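Local coordinates for protein PnpC (PDB 3N9T) that probably catalyses the intradiol ring cleavage of hydroxyquinol by dioxygen, as a hydroxyquinol 1,2-dioxygenase with a ferric iron centre, at residues P107-E111 and Y160-D164; Q153-G158 and T188-Y194; N121-T125 and P168-G174; L231-L235 and Y283-M287. One frame throughout, in Å; residues are numbered along the deposited sequence.

Overall arrangement
The four contacts belong to the beta-rich iron-binding part of an intradiol dioxygenase and differ with their distance from the metal. Interactions 1 and 2 meet at the ferric ion, where Tyr160 of the first and Tyr194 of the second are ligands; aromatic rings and methyl groups support them, and interaction 2 is the more buried. Interaction 3, partly exposed, combines backbone and amide hydrogen bonds with apolar contacts and is tied to interaction 1, where Arg173 and Asn171 bond to Ser161. It also meets interaction 2 through Leu172, which packs on Thr188. Interaction 4 lies apart, about 19 to 21 Å from the others between centres, and is a buried, wholly apolar meeting of two strands.

Interaction 1 (P107-E111 and Y160-D164); sequences PFFIE and YSGQD. With FE (Fe (III) ion), chain D.
Phe108 and Tyr160 bring together two loops at the ferric iron site of the intradiol dioxygenase fold. The metal bond comes first: Tyr160 OH binds the iron at 2.0 Å, in a site shared with Tyr194, His218, His220 and a water. A tyrosine suits this place because its phenol oxygen is a hard donor for Fe(III) at the end of a rigid ring.

The aromatic contact supports that ligand. The two rings lie nearly parallel, planes 21° apart, but are slid so far that they barely overlap, with centroids 4.6 Å apart. Phe108 CB sits over a face of the Tyr160 ring as a CH-pi contact, 4.0 Å from its centroid, while Pro107 CG covers the face of the Phe108 ring turned away from Tyr160. Cutting Phe108 back to an alanine would keep CB over the tyrosine but take away the ring beside CD2 and CE2, which would probably open a gap there and leave Tyr160 and the Gln163 amide less firmly held.

Among the polar interactions, the extended Gln163 side chain brings a lone pair of OE1 to the Tyr160 N-H, at 2.7 Å. This bond holds the amide against the Phe108 ring, OE1 over a face and NE2 3.1 Å from Phe108 CZ, the planes 48° apart. Ile110 adds a van der Waals contact of its terminal methyl with the backbone: CD1 lies 3.5 Å from Ser161 O.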
loop_
_atom_site.group_PDB
_atom_site.type_symbol
_atom_site.label_atom_id
_atom_site.label_comp_id
_atom_site.label_asym_id
_atom_site.label_seq_id
_atom_site.Cartn_x
_atom_site.Cartn_y
_atom_site.Cartn_z
ATOM N N PRO A 107 -14.799 2.886 -13.585
ATOM C CA PRO A 107 -15.787 2.498 -12.583
ATOM C C PRO A 107 -17.226 2.718 -13.079
ATOM O O PRO A 107 -18.180 2.438 -12.325
ATOM C CB PRO A 107 -15.497 3.469 -11.444
ATOM C CG PRO A 107 -15.103 4.734 -12.163
ATOM C CD PRO A 107 -14.435 4.306 -13.481
ATOM N N PHE A 108 -17.380 3.166 -14.335
ATOM C CA PHE A 108 -18.632 3.745 -14.755
ATOM C C PHE A 108 -19.616 2.931 -15.635
ATOM O O PHE A 108 -20.648 3.475 -16.079
ATOM C CB PHE A 108 -18.346 5.093 -15.376
ATOM C CG PHE A 108 -17.827 6.097 -14.398
ATOM C CD1 PHE A 108 -18.517 6.340 -13.185
ATOM C CD2 PHE A 108 -16.636 6.819 -14.679
ATOM C CE1 PHE A 108 -18.038 7.292 -12.266
ATOM C CE2 PHE A 108 -16.158 7.813 -13.776
ATOM C CZ PHE A 108 -16.839 8.035 -12.564
ATOM N N PHE A 109 -19.318 1.665 -15.876
ATOM C CA PHE A 109 -20.233 0.862 -16.672
ATOM C C PHE A 109 -21.531 0.589 -15.887
ATOM O O PHE A 109 -21.491 0.306 -14.678
ATOM C CB PHE A 109 -19.607 -0.456 -17.130
ATOM C CG PHE A 109 -20.581 -1.335 -17.843
ATOM C CD1 PHE A 109 -21.023 -0.992 -19.149
ATOM C CD2 PHE A 109 -21.126 -2.460 -17.217
ATOM C CE1 PHE A 109 -21.984 -1.763 -19.815
ATOM C CE2 PHE A 109 -22.097 -3.253 -17.899
ATOM C CZ PHE A 109 -22.511 -2.894 -19.208
ATOM N N ILE A 110 -22.683 0.679 -16.556
ATOM C CA ILE A 110 -23.936 0.273 -15.916
ATOM C C ILE A 110 -24.627 -0.795 -16.768
ATOM O O ILE A 110 -24.761 -0.616 -17.988
ATOM C CB ILE A 110 -24.894 1.475 -15.638
ATOM C CG1 ILE A 110 -24.223 2.499 -14.727
ATOM C CG2 ILE A 110 -26.218 1.001 -14.961
ATOM C CD1 ILE A 110 -25.012 3.808 -14.617
ATOM N N GLU A 111 -25.002 -1.904 -16.123
ATOM C CA GLU A 111 -25.973 -2.886 -16.657
ATOM C C GLU A 111 -27.381 -2.413 -17.037
ATOM O O GLU A 111 -27.970 -1.460 -16.455
ATOM C CB GLU A 111 -26.174 -4.045 -15.656
ATOM C CG GLU A 111 -24.911 -4.734 -15.293
ATOM C CD GLU A 111 -24.647 -5.915 -16.182
ATOM O OE1 GLU A 111 -24.972 -5.843 -17.394
ATOM O OE2 GLU A 111 -24.127 -6.923 -15.645
ATOM N N TYR A 160 -20.980 10.890 -15.904
ATOM C CA TYR A 160 -21.765 9.785 -16.494
ATOM C C TYR A 160 -23.178 9.770 -15.869
ATOM O O TYR A 160 -23.327 10.081 -14.687
ATOM C CB TYR A 160 -21.085 8.458 -16.263
ATOM C CG TYR A 160 -19.766 8.402 -17.002
ATOM C CD1 TYR A 160 -19.681 7.808 -18.251
ATOM C CD2 TYR A 160 -18.606 8.982 -16.456
ATOM C CE1 TYR A 160 -18.454 7.761 -18.950
ATOM C CE2 TYR A 160 -17.374 8.957 -17.159
ATOM C CZ TYR A 160 -17.319 8.358 -18.407
ATOM O OH TYR A 160 -16.146 8.369 -19.126
ATOM N N SER A 161 -24.206 9.435 -16.656
ATOM C CA SER A 161 -25.539 9.190 -16.085
ATOM C C SER A 161 -25.354 7.883 -15.324
ATOM O O SER A 161 -24.407 7.156 -15.574
ATOM C CB SER A 161 -26.571 9.010 -17.229
ATOM O OG SER A 161 -26.298 7.866 -18.044
ATOM N N GLY A 162 -26.134 7.603 -14.288
ATOM C CA GLY A 162 -26.464 8.532 -13.295
ATOM C C GLY A 162 -25.444 8.227 -12.197
ATOM O O GLY A 162 -25.821 7.951 -11.051
ATOM N N GLN A 163 -24.148 8.192 -12.567
ATOM C CA GLN A 163 -23.103 8.622 -11.631
ATOM C C GLN A 163 -23.704 9.957 -11.182
ATOM O O GLN A 163 -23.744 10.263 -9.990
ATOM C CB GLN A 163 -21.746 8.851 -12.325
ATOM C CG GLN A 163 -20.958 9.997 -11.663
ATOM C CD GLN A 163 -19.631 10.372 -12.350
ATOM O OE1 GLN A 163 -19.563 10.682 -13.560
ATOM N NE2 GLN A 163 -18.576 10.394 -11.549
ATOM N N ASP A 164 -24.165 10.715 -12.188
ATOM C CA ASP A 164 -24.971 11.908 -12.065
ATOM C C ASP A 164 -26.492 11.545 -12.143
ATOM O O ASP A 164 -27.110 11.581 -13.256
ATOM C CB ASP A 164 -24.620 12.871 -13.197
ATOM C CG ASP A 164 -25.537 14.057 -13.246
ATOM O OD1 ASP A 164 -26.406 14.130 -12.331
ATOM O OD2 ASP A 164 -25.401 14.901 -14.189
HETATM FE FE FE D . -14.484 7.335 -18.902
HETATM O O HOH W 1 -14.059 6.055 -17.262
#

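Interaction 2 (Q153-G158 and T188-Y194); sequences QTADNG and TTVPVCY. With FE (Fe (III) ion), chain D.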
loop_
_atom_site.group_PDB
_atom_site.type_symbol
_atom_site.label_atom_id
_atom_site.label_comp_id
_atom_site.label_asym_id
_atom_site.label_seq_id
_atom_site.Cartn_x
_atom_site.Cartn_y
_atom_site.Cartn_z
ATOM N N GLN A 153 -20.332 7.239 -22.169
ATOM C CA GLN A 153 -19.479 8.419 -22.178
ATOM C C GLN A 153 -20.065 9.460 -21.215
ATOM O O GLN A 153 -21.260 9.386 -20.852
ATOM C CB GLN A 153 -19.432 9.026 -23.578
ATOM C CG GLN A 153 -20.707 9.558 -24.128
ATOM C CD GLN A 153 -20.496 10.302 -25.470
ATOM O OE1 GLN A 153 -20.528 9.677 -26.510
ATOM N NE2 GLN A 153 -20.235 11.618 -25.427
ATOM N N THR A 154 -19.239 10.428 -20.805
ATOM C CA THR A 154 -19.731 11.503 -19.918
ATOM C C THR A 154 -20.569 12.470 -20.687
ATOM O O THR A 154 -20.481 12.544 -21.918
ATOM C CB THR A 154 -18.613 12.369 -19.335
ATOM O OG1 THR A 154 -17.742 12.757 -20.399
ATOM C CG2 THR A 154 -17.856 11.658 -18.279
ATOM N N ALA A 155 -21.406 13.221 -19.958
ATOM C CA ALA A 155 -22.109 14.350 -20.571
ATOM C C ALA A 155 -21.127 15.544 -20.660
ATOM O O ALA A 155 -19.968 15.414 -20.220
ATOM C CB ALA A 155 -23.315 14.705 -19.718
ATOM N N ASP A 156 -21.575 16.669 -21.233
ATOM C CA ASP A 156 -20.864 17.973 -21.139
ATOM C C ASP A 156 -20.396 18.302 -19.706
ATOM O O ASP A 156 -19.215 18.620 -19.520
ATOM C CB ASP A 156 -21.703 19.129 -21.715
ATOM C CG ASP A 156 -21.594 19.261 -23.277
ATOM O OD1 ASP A 156 -20.859 18.450 -23.937
ATOM O OD2 ASP A 156 -22.269 20.193 -23.840
ATOM N N ASN A 157 -21.264 18.161 -18.701
ATOM C CA ASN A 157 -20.825 18.308 -17.301
ATOM C C ASN A 157 -19.682 17.351 -16.820
ATOM O O ASN A 157 -19.274 17.388 -15.659
ATOM C CB ASN A 157 -22.036 18.308 -16.324
ATOM C CG ASN A 157 -22.618 16.908 -16.085
ATOM O OD1 ASN A 157 -22.198 15.942 -16.713
ATOM N ND2 ASN A 157 -23.596 16.798 -15.173
ATOM N N GLY A 158 -19.127 16.514 -17.694
ATOM C CA GLY A 158 -18.064 15.614 -17.223
ATOM C C GLY A 158 -18.586 14.571 -16.256
ATOM O O GLY A 158 -17.804 13.960 -15.510
ATOM N N THR A 188 -24.359 10.498 -31.170
ATOM C CA THR A 188 -24.068 10.952 -29.843
ATOM C C THR A 188 -23.634 12.424 -29.854
ATOM O O THR A 188 -23.865 13.168 -30.834
ATOM C CB THR A 188 -23.051 9.995 -29.155
ATOM O OG1 THR A 188 -22.909 10.306 -27.766
ATOM C CG2 THR A 188 -21.659 9.903 -29.869
ATOM N N THR A 189 -23.017 12.845 -28.763
ATOM C CA THR A 189 -22.302 14.142 -28.801
ATOM C C THR A 189 -20.808 13.934 -28.648
ATOM O O THR A 189 -20.390 12.896 -28.159
ATOM C CB THR A 189 -22.810 15.085 -27.737
ATOM O OG1 THR A 189 -22.719 14.461 -26.464
ATOM C CG2 THR A 189 -24.259 15.563 -28.050
ATOM N N VAL A 190 -20.003 14.904 -29.111
ATOM C CA VAL A 190 -18.580 14.763 -29.046
ATOM C C VAL A 190 -18.219 14.614 -27.568
ATOM O O VAL A 190 -18.646 15.400 -26.738
ATOM C CB VAL A 190 -17.821 15.939 -29.676
ATOM C CG1 VAL A 190 -16.324 15.728 -29.504
ATOM C CG2 VAL A 190 -18.190 16.115 -31.137
ATOM N N PRO A 191 -17.489 13.550 -27.216
ATOM C CA PRO A 191 -17.107 13.401 -25.783
ATOM C C PRO A 191 -16.236 14.596 -25.333
ATOM O O PRO A 191 -15.481 15.149 -26.151
ATOM C CB PRO A 191 -16.320 12.103 -25.766
ATOM C CG PRO A 191 -16.803 11.349 -26.991
ATOM C CD PRO A 191 -17.022 12.445 -28.043
ATOM N N VAL A 192 -16.346 14.986 -24.074
ATOM C CA VAL A 192 -15.488 16.042 -23.497
ATOM C C VAL A 192 -14.567 15.484 -22.374
ATOM O O VAL A 192 -14.894 14.493 -21.698
ATOM C CB VAL A 192 -16.329 17.268 -23.002
ATOM C CG1 VAL A 192 -17.394 17.711 -24.093
ATOM C CG2 VAL A 192 -17.118 16.910 -21.759
ATOM N N CYS A 193 -13.373 16.093 -22.228
ATOM C CA CYS A 193 -12.435 15.734 -21.131
ATOM C C CYS A 193 -13.072 16.068 -19.762
ATOM O O CYS A 193 -13.958 16.944 -19.666
ATOM C CB CYS A 193 -11.082 16.424 -21.350
ATOM S SG CYS A 193 -11.161 18.210 -21.473
ATOM N N TYR A 194 -12.663 15.384 -18.708
ATOM C CA TYR A 194 -13.250 15.621 -17.396
ATOM C C TYR A 194 -12.180 15.225 -16.355
ATOM O O TYR A 194 -11.303 14.429 -16.712
ATOM C CB TYR A 194 -14.541 14.801 -17.225
ATOM C CG TYR A 194 -14.345 13.285 -17.335
ATOM C CD1 TYR A 194 -14.556 12.626 -18.540
ATOM C CD2 TYR A 194 -14.014 12.509 -16.225
ATOM C CE1 TYR A 194 -14.434 11.246 -18.653
ATOM C CE2 TYR A 194 -13.865 11.114 -16.329
ATOM C CZ TYR A 194 -14.069 10.472 -17.551
ATOM O OH TYR A 194 -13.959 9.068 -17.726
HETATM FE FE FE D . -14.484 7.335 -18.902
HETATM O O HOH W 2 -19.946 17.766 -27.000
HETATM O O HOH W 1 -14.059 6.055 -17.262
#
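Gln153 and Thr188 point at each other from opposite directions, and the long amide of Gln153 spans the gap between the loop 153-158 and the chain 188-194. Both ends of the amide are used. Its OE1 accepts from Thr188 OG1 at 2.8 Å, with the hydroxyl well above the carbonyl plane, and its NE2 donates to Thr189 O at 3.0 Å, an acceptor lying close to the amide plane. Two bonds of this kind fix the rotation of a buried amide, a task for which glutamine has the reach and both a donor and an acceptor.

Thr154 meets Tyr194 obliquely. Its CG2 lies over one face of the ring, 3.7 Å from the centroid, in a CH-pi contact; that methyl stands anti to the carbonyl carbon, which turns it to the ring. At the ring's far end Tyr194 OH binds the ferric ion at 2.2 Å, so the methyl supports a metal ligand.

At the type I turn 155-158, Val192 faces Asp156, with CG1 3.5 Å from Asp156 OD1, the two side chains crossing at about a right angle, and a water links that carboxylate oxygen to Val190 O. Gly158 ends the turn with positive phi, 3.6 Å from CA to Tyr194 CB; a beta carbon here would clash with that atom.

The loop 153-158 follows strand 148-152, while the facing chain runs from the end of strand 183-189 into strand 194-195, which pairs with strand 214-224. Pro191 packs on Ala217 of this last strand.

Interaction 3 (N121-T125 and P168-G174); sequences NMALT and PFGNLRG
Two overlapping type II turns, 168-171 and 170-173, lead into strand 173-177 of the dioxygenase beta fold, and the loop 121-125 ahead of strand 129-138 lies across them. Two hydrogen bonds of 2.7 Å join the pair: Leu172 N to Met122 O, and Leu124 N to Asn171 OD1. In the second, the nitrogen sits almost on the line of the C=O bond (C=O...N 174°), though the N-H itself is bent from it. Asn171 has CG anti to its nitrogen (chi1 -173°), which carries the amide over to the loop. Its ND2 makes a weak bond to Thr125 OG1 at 3.4 Å and another bond to Gln167. From the same turns Asn171 O and Arg173 bond to Ser161, next to iron ligand Tyr160.

On the loop side Asn121 makes an Asx turn, with OD1 taking the N-H of Ala123 and ND2 giving a bond back to Ala123 O. Apolar contacts fill in around these bonds. Leu172 CD2 meets Ala123 CB at 3.6 Å, Leu124 slides past Pro168 with CD1 3.9 Å from Pro168 CB, and the flexible Met122 chain lays SD along the backbone, 3.7 Å from Arg173 N.

A leucine at Asn171 would probably leave Leu124 N without its acceptor and Thr125 OG1 without its weak donor, setting the loop freer to move.

With OD1 and ND2 both engaged, the amide is fixed in rotation: exchanging its ends would forfeit these bonds.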
loop_
_atom_site.group_PDB
_atom_site.type_symbol
_atom_site.label_atom_id
_atom_site.label_comp_id
_atom_site.label_asym_id
_atom_site.label_seq_id
_atom_site.Cartn_x
_atom_site.Cartn_y
_atom_site.Cartn_z
ATOM N N ASN A 121 -29.703 7.757 -31.828
ATOM C CA ASN A 121 -29.078 8.757 -30.964
ATOM C C ASN A 121 -29.132 8.399 -29.466
ATOM O O ASN A 121 -30.199 8.079 -28.957
ATOM C CB ASN A 121 -29.754 10.102 -31.216
ATOM C CG ASN A 121 -29.258 11.182 -30.301
ATOM O OD1 ASN A 121 -28.048 11.341 -30.076
ATOM N ND2 ASN A 121 -30.204 11.918 -29.707
ATOM N N MET A 122 -27.994 8.408 -28.754
ATOM C CA MET A 122 -28.053 8.182 -27.296
ATOM C C MET A 122 -27.902 9.464 -26.446
ATOM O O MET A 122 -27.899 9.378 -25.199
ATOM C CB MET A 122 -27.040 7.133 -26.840
ATOM C CG MET A 122 -25.554 7.375 -27.345
ATOM S SD MET A 122 -24.550 6.251 -26.443
ATOM C CE MET A 122 -22.950 7.048 -26.668
ATOM N N ALA A 123 -27.710 10.601 -27.113
ATOM C CA ALA A 123 -27.453 11.860 -26.412
ATOM C C ALA A 123 -28.811 12.497 -26.138
ATOM O O ALA A 123 -29.433 13.034 -27.019
ATOM C CB ALA A 123 -26.603 12.797 -27.219
ATOM N N LEU A 124 -29.247 12.405 -24.905
ATOM C CA LEU A 124 -30.499 13.026 -24.546
ATOM C C LEU A 124 -30.241 14.444 -24.046
ATOM O O LEU A 124 -31.183 15.209 -23.904
ATOM C CB LEU A 124 -31.260 12.138 -23.537
ATOM C CG LEU A 124 -31.298 10.640 -23.920
ATOM C CD1 LEU A 124 -32.139 9.898 -22.959
ATOM C CD2 LEU A 124 -31.778 10.380 -25.342
ATOM N N THR A 125 -28.975 14.810 -23.820
ATOM C CA THR A 125 -28.609 16.165 -23.352
ATOM C C THR A 125 -27.909 17.012 -24.441
ATOM O O THR A 125 -27.697 16.549 -25.557
ATOM C CB THR A 125 -27.767 16.107 -22.056
ATOM O OG1 THR A 125 -26.591 15.310 -22.260
ATOM C CG2 THR A 125 -28.587 15.479 -20.916
ATOM N N PRO A 168 -31.219 11.973 -17.570
ATOM C CA PRO A 168 -32.221 10.955 -17.989
ATOM C C PRO A 168 -31.635 9.538 -17.985
ATOM O O PRO A 168 -30.444 9.359 -18.310
ATOM C CB PRO A 168 -32.587 11.368 -19.425
ATOM C CG PRO A 168 -32.159 12.744 -19.594
ATOM C CD PRO A 168 -31.111 13.085 -18.531
ATOM N N PHE A 169 -32.451 8.552 -17.581
ATOM C CA PHE A 169 -32.116 7.141 -17.731
ATOM C C PHE A 169 -31.601 6.851 -19.150
ATOM O O PHE A 169 -32.202 7.245 -20.131
ATOM C CB PHE A 169 -33.337 6.230 -17.457
ATOM C CG PHE A 169 -33.054 4.782 -17.665
ATOM C CD1 PHE A 169 -32.595 3.991 -16.617
ATOM C CD2 PHE A 169 -33.244 4.198 -18.920
ATOM C CE1 PHE A 169 -32.314 2.635 -16.800
ATOM C CE2 PHE A 169 -32.957 2.854 -19.128
ATOM C CZ PHE A 169 -32.491 2.060 -18.059
ATOM N N GLY A 170 -30.464 6.160 -19.213
ATOM C CA GLY A 170 -29.871 5.716 -20.501
ATOM C C GLY A 170 -29.127 6.799 -21.260
ATOM O O GLY A 170 -28.588 6.538 -22.297
ATOM N N ASN A 171 -29.037 8.007 -20.713
ATOM C CA ASN A 171 -28.382 9.054 -21.440
ATOM C C ASN A 171 -26.936 8.654 -21.740
ATOM O O ASN A 171 -26.221 8.221 -20.859
ATOM C CB ASN A 171 -28.334 10.304 -20.600
ATOM C CG ASN A 171 -27.822 11.480 -21.365
ATOM O OD1 ASN A 171 -28.208 11.725 -22.507
ATOM N ND2 ASN A 171 -26.986 12.272 -20.700
ATOM N N LEU A 172 -26.543 8.841 -22.985
ATOM C CA LEU A 172 -25.148 8.601 -23.428
ATOM C C LEU A 172 -24.692 7.237 -23.014
ATOM O O LEU A 172 -23.495 7.014 -22.786
ATOM C CB LEU A 172 -24.230 9.723 -22.890
ATOM C CG LEU A 172 -24.518 11.107 -23.552
ATOM C CD1 LEU A 172 -23.774 12.206 -22.823
ATOM C CD2 LEU A 172 -24.225 11.188 -25.068
ATOM N N ARG A 173 -25.649 6.295 -22.941
ATOM C CA ARG A 173 -25.325 4.856 -22.864
ATOM C C ARG A 173 -26.193 4.101 -23.851
ATOM O O ARG A 173 -27.326 4.534 -24.185
ATOM C CB ARG A 173 -25.509 4.278 -21.454
ATOM C CG ARG A 173 -24.890 5.077 -20.330
ATOM C CD ARG A 173 -25.297 4.540 -18.949
ATOM N NE ARG A 173 -24.512 5.260 -17.936
ATOM C CZ ARG A 173 -23.313 4.878 -17.513
ATOM N NH1 ARG A 173 -22.739 3.776 -18.021
ATOM N NH2 ARG A 173 -22.665 5.622 -16.604
ATOM N N GLY A 174 -25.652 3.015 -24.389
ATOM C CA GLY A 174 -26.481 2.148 -25.242
ATOM C C GLY A 174 -25.811 0.842 -25.587
ATOM O O GLY A 174 -24.579 0.756 -25.577
#

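Interaction 4 (L231-L235 and Y283-M287); sequences LVTHL and YEFVM
The ring of Tyr283 carries Leu235 CD2 on one face, squarely over its centre, and meets Phe285 CG at its edge; the Phe285 ring in turn has Tyr283 CD2 over one of its faces. These side chains fill the space between strands 231-237 and 278-287 in the core of the beta-sandwich of the intradiol dioxygenase fold, both in the same mixed sheet but linked through strand 256-262 rather than to each other. The two segments run roughly antiparallel, at 148°, with axes 9.4 Å apart at closest approach. No hydrogen bond joins them, and side chains alone bridge the gap.

Leu235 does most of the work, because its forked end can serve two aromatics. The CD2 methyl makes a CH-pi contact 3.6 Å from the Tyr283 centroid, only 3° off the ring normal. Its other methyl, CD1, reaches both Tyr283 CB and, at 3.8 Å, Phe285 CZ. With CG anti to the carbonyl carbon (chi1 -72°), the fork is directed between them.

Phe285 is long and flat enough to reach back across the gap, and Leu231, Thr233 and Leu235 all place a methyl near its ring. The hydroxyl of Thr233 bonds to Glu101 O; Tyr283 likewise sends its OH to Ser254 O, so a polar end is satisfied beyond the apolar layer. Further along, Leu231 crosses Phe285 at about a right angle, placing CD2 3.9 Å from Phe285 CD1.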
loop_
_atom_site.group_PDB
_atom_site.type_symbol
_atom_site.label_atom_id
_atom_site.label_comp_id
_atom_site.label_asym_id
_atom_site.label_seq_id
_atom_site.Cartn_x
_atom_site.Cartn_y
_atom_site.Cartn_z
ATOM N N LEU A 231 -13.948 -7.603 -25.616
ATOM C CA LEU A 231 -13.038 -6.487 -25.774
ATOM C C LEU A 231 -13.595 -5.344 -24.941
ATOM O O LEU A 231 -14.736 -5.038 -25.081
ATOM C CB LEU A 231 -12.979 -6.056 -27.258
ATOM C CG LEU A 231 -12.278 -4.732 -27.512
ATOM C CD1 LEU A 231 -10.769 -4.857 -27.087
ATOM C CD2 LEU A 231 -12.304 -4.446 -29.042
ATOM N N VAL A 232 -12.798 -4.777 -24.044
ATOM C CA VAL A 232 -13.155 -3.579 -23.290
ATOM C C VAL A 232 -12.059 -2.576 -23.615
ATOM O O VAL A 232 -10.855 -2.893 -23.418
ATOM C CB VAL A 232 -13.060 -3.853 -21.774
ATOM C CG1 VAL A 232 -13.122 -2.522 -20.946
ATOM C CG2 VAL A 232 -14.201 -4.785 -21.359
ATOM N N THR A 233 -12.418 -1.401 -24.142
ATOM C CA THR A 233 -11.374 -0.453 -24.567
ATOM C C THR A 233 -11.975 0.950 -24.486
ATOM O O THR A 233 -13.100 1.085 -23.982
ATOM C CB THR A 233 -10.792 -0.825 -25.961
ATOM O OG1 THR A 233 -9.583 -0.080 -26.180
ATOM C CG2 THR A 233 -11.831 -0.586 -27.115
ATOM N N HIS A 234 -11.229 1.975 -24.922
ATOM C CA HIS A 234 -11.723 3.404 -24.978
ATOM C C HIS A 234 -11.328 3.848 -26.400
ATOM O O HIS A 234 -10.294 3.360 -26.920
ATOM C CB HIS A 234 -10.874 4.347 -24.091
ATOM C CG HIS A 234 -10.957 4.138 -22.617
ATOM N ND1 HIS A 234 -10.856 5.180 -21.725
ATOM C CD2 HIS A 234 -11.050 3.020 -21.875
ATOM C CE1 HIS A 234 -10.897 4.703 -20.498
ATOM N NE2 HIS A 234 -11.001 3.397 -20.574
ATOM N N LEU A 235 -12.102 4.758 -27.023
ATOM C CA LEU A 235 -11.650 5.504 -28.250
ATOM C C LEU A 235 -11.454 6.928 -27.785
ATOM O O LEU A 235 -12.373 7.540 -27.172
ATOM C CB LEU A 235 -12.742 5.503 -29.346
ATOM C CG LEU A 235 -12.908 4.118 -30.004
ATOM C CD1 LEU A 235 -13.735 4.323 -31.320
ATOM C CD2 LEU A 235 -11.487 3.425 -30.327
ATOM N N TYR A 283 -14.286 4.078 -36.914
ATOM C CA TYR A 283 -13.330 3.167 -36.314
ATOM C C TYR A 283 -13.568 1.694 -36.646
ATOM O O TYR A 283 -14.705 1.239 -36.564
ATOM C CB TYR A 283 -13.239 3.383 -34.792
ATOM C CG TYR A 283 -11.941 2.739 -34.160
ATOM C CD1 TYR A 283 -10.743 3.444 -34.141
ATOM C CD2 TYR A 283 -11.959 1.439 -33.622
ATOM C CE1 TYR A 283 -9.581 2.907 -33.598
ATOM C CE2 TYR A 283 -10.811 0.889 -33.055
ATOM C CZ TYR A 283 -9.620 1.629 -33.061
ATOM O OH TYR A 283 -8.481 1.132 -32.492
ATOM N N GLU A 284 -12.513 0.961 -37.012
ATOM C CA GLU A 284 -12.713 -0.497 -37.200
ATOM C C GLU A 284 -12.119 -1.330 -36.037
ATOM O O GLU A 284 -10.879 -1.368 -35.825
ATOM C CB GLU A 284 -12.196 -0.976 -38.547
ATOM C CG GLU A 284 -12.860 -0.213 -39.676
ATOM C CD GLU A 284 -12.374 -0.674 -41.048
ATOM O OE1 GLU A 284 -11.265 -1.239 -41.129
ATOM O OE2 GLU A 284 -13.113 -0.462 -42.025
ATOM N N PHE A 285 -13.010 -1.951 -35.269
ATOM C CA PHE A 285 -12.572 -2.814 -34.189
ATOM C C PHE A 285 -12.215 -4.202 -34.741
ATOM O O PHE A 285 -12.879 -4.717 -35.648
ATOM C CB PHE A 285 -13.682 -3.003 -33.176
ATOM C CG PHE A 285 -14.012 -1.752 -32.430
ATOM C CD1 PHE A 285 -13.208 -1.352 -31.325
ATOM C CD2 PHE A 285 -15.140 -0.994 -32.796
ATOM C CE1 PHE A 285 -13.486 -0.148 -30.602
ATOM C CE2 PHE A 285 -15.436 0.247 -32.079
ATOM C CZ PHE A 285 -14.551 0.655 -30.987
ATOM N N VAL A 286 -11.182 -4.785 -34.163
ATOM C CA VAL A 286 -10.696 -6.097 -34.546
ATOM C C VAL A 286 -10.723 -6.974 -33.265
ATOM O O VAL A 286 -10.098 -6.632 -32.269
ATOM C CB VAL A 286 -9.268 -6.007 -35.209
ATOM C CG1 VAL A 286 -8.732 -7.407 -35.573
ATOM C CG2 VAL A 286 -9.290 -5.052 -36.464
ATOM N N MET A 287 -11.499 -8.055 -33.323
ATOM C CA MET A 287 -11.748 -8.967 -32.237
ATOM C C MET A 287 -10.960 -10.253 -32.414
ATOM O O MET A 287 -10.680 -10.705 -33.556
ATOM C CB MET A 287 -13.241 -9.286 -32.145
ATOM C CG MET A 287 -14.147 -8.047 -31.681
ATOM S SD MET A 287 -15.747 -8.795 -31.356
ATOM C CE MET A 287 -15.431 -9.213 -29.619
#